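Local coordinates for ADP-ribosylation factor guanine nucleotide-exchange factor SEC7 (Saccharomyces cerevisiae, PDB 4OIY), which activates the small GTPase ARF1 at the trans-Golgi network as its guanine nucleotide-exchange factor, through the Sec7 domain modelled here, and so takes part in vesicle budding, at residues A17-N20 against N21-K25; E65-D68 against K69-A72. One frame throughout, in Å; residues are numbered along the deposited sequence.

Contact 1 of 2, residues A17-N20 against N21-K25; sequences AIFN and NKPKK
Phe19 and Pro23 pack together at this turn between two helices. Pro23 CB sits over one face of the ring, a CH-pi contact 4.0 Å from the Phe19 centroid, and the two side chains cross at about a right angle. The ring gets there because its CG is anti to the backbone N (chi1 178°), which swings CE2 and CZ along toward the proline. An alanine here would take away the ring and is likely to leave Pro23 CB facing a gap and to take a neighbour away from Val59.

Backbone bonds close the first helix. Asn21 N donates to Ala17 O at 3.1 Å, and Lys22 N to Ile18 O at 2.9 Å in a nearly straight bond. The next step fails: Pro23 has no N-H to offer, and its CD lies 3.1 Å from Phe19 O.

A water adds a third kind of link. It donates to Ile18 O at 3.0 Å and accepts from Asn21 ND2 and Lys25 NZ, tying the helix end to the start of the next helix. Lys25 bends at its last torsion (chi4 -79°), bringing NZ to 3.6 Å from Ile18 CG2.

Around the turn, Ile18 packs on Ala26 and Val29 of helix 23-32, Phe19 reaches Val59 and Pro23 reaches Tyr62, both of helix 56-64, and Asn20 OD1 accepts from Asp55 N.

Contact 2 of 2, residues E65-D68 against K69-A72; sequences EGDD and KNIA
The Asp67 carboxylate and the Asn70 amide stand nearly perpendicular, their planes 78° apart. Glu65 comes alongside the same amide and points the same way; its CB lies 3.5 Å from Asn70 CG, while its own carboxylate leads off, the chain bending at chi2. What Glu65 brings to the amide is therefore aliphatic carbon.

Asp67 OD1 does the polar work. It accepts from Lys69 N at 2.9 Å, met on the anti side of the carboxylate and 25° out of its plane. CG anti to the backbone N (chi1 176°) brings this carboxylate round to the first turn of the helix. Lys69 CB follows at 3.4 Å from Asp67 OD1, but the ammonium stays farther off, with Lys69 NZ 4.8 Å from that oxygen, so any attraction would act through space without a salt bridge.

The backbone then takes up helical bonding: Ile71 N gives to Asp67 O at 3.0 Å, and Ala72 N to Asp68 O at the same length. Ile71 CG1 comes within 3.4 Å of Asp67 O, with Glu65 O farther off.

Gly66 centres an inverse gamma turn, and Asp67 right after it is the N-cap of helix 68-79. An aspartate side chain accepting a first-turn N-H is the classic N-cap, and its negative charge probably suits the positive end of the helix dipole.

Overall arrangement
Both contacts are helix boundaries on the surface of the all-helical Sec7 domain, met in series along the chain: contact 1 ends helix 11-21 and leads into helix 23-32, whereas contact 2 begins helix 68-79. Their centres are 16 Å apart and their nearest atoms about 6 Å, without touching. Helix 56-64 relates them, since it packs against the turn of contact 1 through Val59 and Tyr62 and then runs straight into the loop of contact 2. The two ends are finished differently, one by a proline and a water, the other by a side-chain cap. Both lie away from Asp121, which binds magnesium.

Contact 1 of 2, residues A17-N20 against N21-K25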
loop_
_atom_site.group_PDB
_atom_site.type_symbol
_atom_site.label_atom_id
_atom_site.label_comp_id
_atom_site.label_asym_id
_atom_site.label_seq_id
_atom_site.Cartn_x
_atom_site.Cartn_y
_atom_site.Cartn_z
ATOM N N ALA A 17 -19.425 9.858 0.145
ATOM C CA ALA A 17 -20.280 9.006 0.972
ATOM C C ALA A 17 -20.749 7.776 0.196
ATOM O O ALA A 17 -20.756 6.663 0.738
ATOM C CB ALA A 17 -21.474 9.793 1.503
ATOM N N ILE A 18 -21.118 7.970 -1.067
ATOM C CA ILE A 18 -21.524 6.848 -1.920
ATOM C C ILE A 18 -20.345 5.889 -2.072
ATOM O O ILE A 18 -20.514 4.676 -1.953
ATOM C CB ILE A 18 -22.025 7.322 -3.301
ATOM C CG1 ILE A 18 -23.306 8.144 -3.147
ATOM C CG2 ILE A 18 -22.286 6.136 -4.223
ATOM C CD1 ILE A 18 -23.678 8.923 -4.388
ATOM N N PHE A 19 -19.154 6.429 -2.303
ATOM C CA PHE A 19 -17.963 5.583 -2.464
ATOM C C PHE A 19 -17.703 4.757 -1.214
ATOM O O PHE A 19 -17.419 3.569 -1.294
ATOM C CB PHE A 19 -16.716 6.413 -2.780
ATOM C CG PHE A 19 -15.466 5.583 -2.901
ATOM C CD1 PHE A 19 -14.683 5.298 -1.791
ATOM C CD2 PHE A 19 -15.104 5.050 -4.122
ATOM C CE1 PHE A 19 -13.549 4.509 -1.912
ATOM C CE2 PHE A 19 -13.972 4.267 -4.249
ATOM C CZ PHE A 19 -13.194 3.991 -3.143
ATOM N N ASN A 20 -17.768 5.395 -0.055
ATOM C CA ASN A 20 -17.447 4.712 1.189
ATOM C C ASN A 20 -18.461 3.620 1.511
ATOM O O ASN A 20 -18.130 2.651 2.189
ATOM C CB ASN A 20 -17.330 5.706 2.348
ATOM C CG ASN A 20 -16.070 6.551 2.276
ATOM O OD1 ASN A 20 -15.071 6.162 1.677
ATOM N ND2 ASN A 20 -16.109 7.720 2.904
ATOM N N ASN A 21 -19.682 3.778 1.016
ATOM C CA ASN A 21 -20.718 2.767 1.169
ATOM C C ASN A 21 -20.538 1.616 0.174
ATOM O O ASN A 21 -20.677 0.445 0.534
ATOM C CB ASN A 21 -22.095 3.403 0.999
ATOM C CG ASN A 21 -23.222 2.400 1.130
ATOM O OD1 ASN A 21 -23.511 1.905 2.225
ATOM N ND2 ASN A 21 -23.867 2.092 0.011
ATOM N N LYS A 22 -20.266 1.953 -1.083
ATOM C CA LYS A 22 -20.068 0.937 -2.111
ATOM C C LYS A 22 -19.237 1.519 -3.237
ATOM O O LYS A 22 -19.776 2.168 -4.124
ATOM C CB LYS A 22 -21.400 0.411 -2.654
ATOM C CG LYS A 22 -21.205 -0.742 -3.633
ATOM C CD LYS A 22 -22.372 -1.713 -3.693
ATOM C CE LYS A 22 -22.530 -2.517 -2.416
ATOM N NZ LYS A 22 -21.292 -3.029 -1.780
ATOM N N PRO A 23 -17.921 1.280 -3.201
ATOM C CA PRO A 23 -17.007 1.881 -4.169
ATOM C C PRO A 23 -17.420 1.774 -5.636
ATOM O O PRO A 23 -17.389 2.775 -6.347
ATOM C CB PRO A 23 -15.702 1.130 -3.895
ATOM C CG PRO A 23 -15.742 0.955 -2.421
ATOM C CD PRO A 23 -17.175 0.615 -2.116
ATOM N N LYS A 24 -17.815 0.588 -6.087
ATOM C CA LYS A 24 -18.149 0.408 -7.507
ATOM C C LYS A 24 -19.350 1.259 -7.938
ATOM O O LYS A 24 -19.422 1.701 -9.082
ATOM C CB LYS A 24 -18.372 -1.068 -7.844
ATOM C CG LYS A 24 -19.613 -1.694 -7.233
ATOM C CD LYS A 24 -19.941 -3.037 -7.874
ATOM C CE LYS A 24 -21.442 -3.279 -7.880
ATOM N NZ LYS A 24 -21.806 -4.680 -8.227
ATOM N N LYS A 25 -20.276 1.502 -7.013
ATOM C CA LYS A 25 -21.453 2.334 -7.276
ATOM C C LYS A 25 -21.097 3.812 -7.470
ATOM O O LYS A 25 -21.827 4.545 -8.140
ATOM C CB LYS A 25 -22.462 2.177 -6.129
ATOM C CG LYS A 25 -23.766 2.942 -6.291
ATOM C CD LYS A 25 -24.827 2.416 -5.328
ATOM C CE LYS A 25 -25.918 3.442 -5.064
ATOM N NZ LYS A 25 -25.497 4.479 -4.077
HETATM O O HOH W 1 -23.218 3.479 -2.350
#

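Contact 2 of 2, residues E65-D68 against K69-A72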
loop_
_atom_site.group_PDB
_atom_site.type_symbol
_atom_site.label_atom_id
_atom_site.label_comp_id
_atom_site.label_asym_id
_atom_site.label_seq_id
_atom_site.Cartn_x
_atom_site.Cartn_y
_atom_site.Cartn_z
ATOM N N GLU A 65 -10.164 -6.263 -4.707
ATOM C CA GLU A 65 -11.165 -7.179 -5.264
ATOM C C GLU A 65 -10.503 -8.123 -6.263
ATOM O O GLU A 65 -9.658 -7.705 -7.059
ATOM C CB GLU A 65 -12.301 -6.420 -5.966
ATOM C CG GLU A 65 -13.138 -5.491 -5.095
ATOM C CD GLU A 65 -14.099 -6.192 -4.146
ATOM O OE1 GLU A 65 -14.298 -7.423 -4.257
ATOM O OE2 GLU A 65 -14.668 -5.489 -3.275
ATOM N N GLY A 66 -10.895 -9.394 -6.206
ATOM C CA GLY A 66 -10.427 -10.415 -7.141
ATOM C C GLY A 66 -11.225 -10.377 -8.432
ATOM O O GLY A 66 -11.934 -11.331 -8.766
ATOM N N ASP A 67 -11.120 -9.252 -9.132
ATOM C CA ASP A 67 -11.710 -9.043 -10.449
ATOM C C ASP A 67 -10.647 -8.310 -11.253
ATOM O O ASP A 67 -9.970 -7.433 -10.723
ATOM C CB ASP A 67 -12.997 -8.216 -10.336
ATOM C CG ASP A 67 -13.618 -7.882 -11.691
ATOM O OD1 ASP A 67 -13.101 -6.995 -12.401
ATOM O OD2 ASP A 67 -14.654 -8.491 -12.039
ATOM N N ASP A 68 -10.493 -8.669 -12.521
ATOM C CA ASP A 68 -9.393 -8.142 -13.325
ATOM C C ASP A 68 -9.422 -6.617 -13.484
ATOM O O ASP A 68 -8.365 -5.996 -13.554
ATOM C CB ASP A 68 -9.331 -8.823 -14.700
ATOM C CG ASP A 68 -8.853 -10.271 -14.626
ATOM O OD1 ASP A 68 -8.417 -10.729 -13.549
ATOM O OD2 ASP A 68 -8.917 -10.959 -15.661
ATOM N N LYS A 69 -10.612 -6.012 -13.528
ATOM C CA LYS A 69 -10.715 -4.545 -13.598
ATOM C C LYS A 69 -10.187 -3.873 -12.331
ATOM O O LYS A 69 -9.497 -2.860 -12.402
ATOM C CB LYS A 69 -12.149 -4.084 -13.857
ATOM C CG LYS A 69 -12.663 -4.415 -15.245
ATOM C CD LYS A 69 -13.898 -3.602 -15.589
ATOM C CE LYS A 69 -14.686 -4.237 -16.726
ATOM N NZ LYS A 69 -15.523 -5.376 -16.255
ATOM N N ASN A 70 -10.496 -4.442 -11.172
ATOM C CA ASN A 70 -10.016 -3.883 -9.911
ATOM C C ASN A 70 -8.512 -4.081 -9.793
ATOM O O ASN A 70 -7.802 -3.217 -9.283
ATOM C CB ASN A 70 -10.721 -4.522 -8.724
ATOM C CG ASN A 70 -12.187 -4.147 -8.651
ATOM O OD1 ASN A 70 -12.610 -3.415 -7.747
ATOM N ND2 ASN A 70 -12.968 -4.634 -9.596
ATOM N N ILE A 71 -8.029 -5.223 -10.276
ATOM C CA ILE A 71 -6.589 -5.479 -10.293
ATOM C C ILE A 71 -5.887 -4.412 -11.141
ATOM O O ILE A 71 -4.845 -3.892 -10.753
ATOM C CB ILE A 71 -6.261 -6.918 -10.778
ATOM C CG1 ILE A 71 -6.739 -7.944 -9.740
ATOM C CG2 ILE A 71 -4.762 -7.080 -11.019
ATOM C CD1 ILE A 71 -6.680 -9.382 -10.201
ATOM N N ALA A 72 -6.469 -4.079 -12.287
ATOM C CA ALA A 72 -5.919 -3.049 -13.169
ATOM C C ALA A 72 -5.878 -1.678 -12.487
ATOM O O ALA A 72 -4.886 -0.951 -12.609
ATOM C CB ALA A 72 -6.708 -2.994 -14.470
#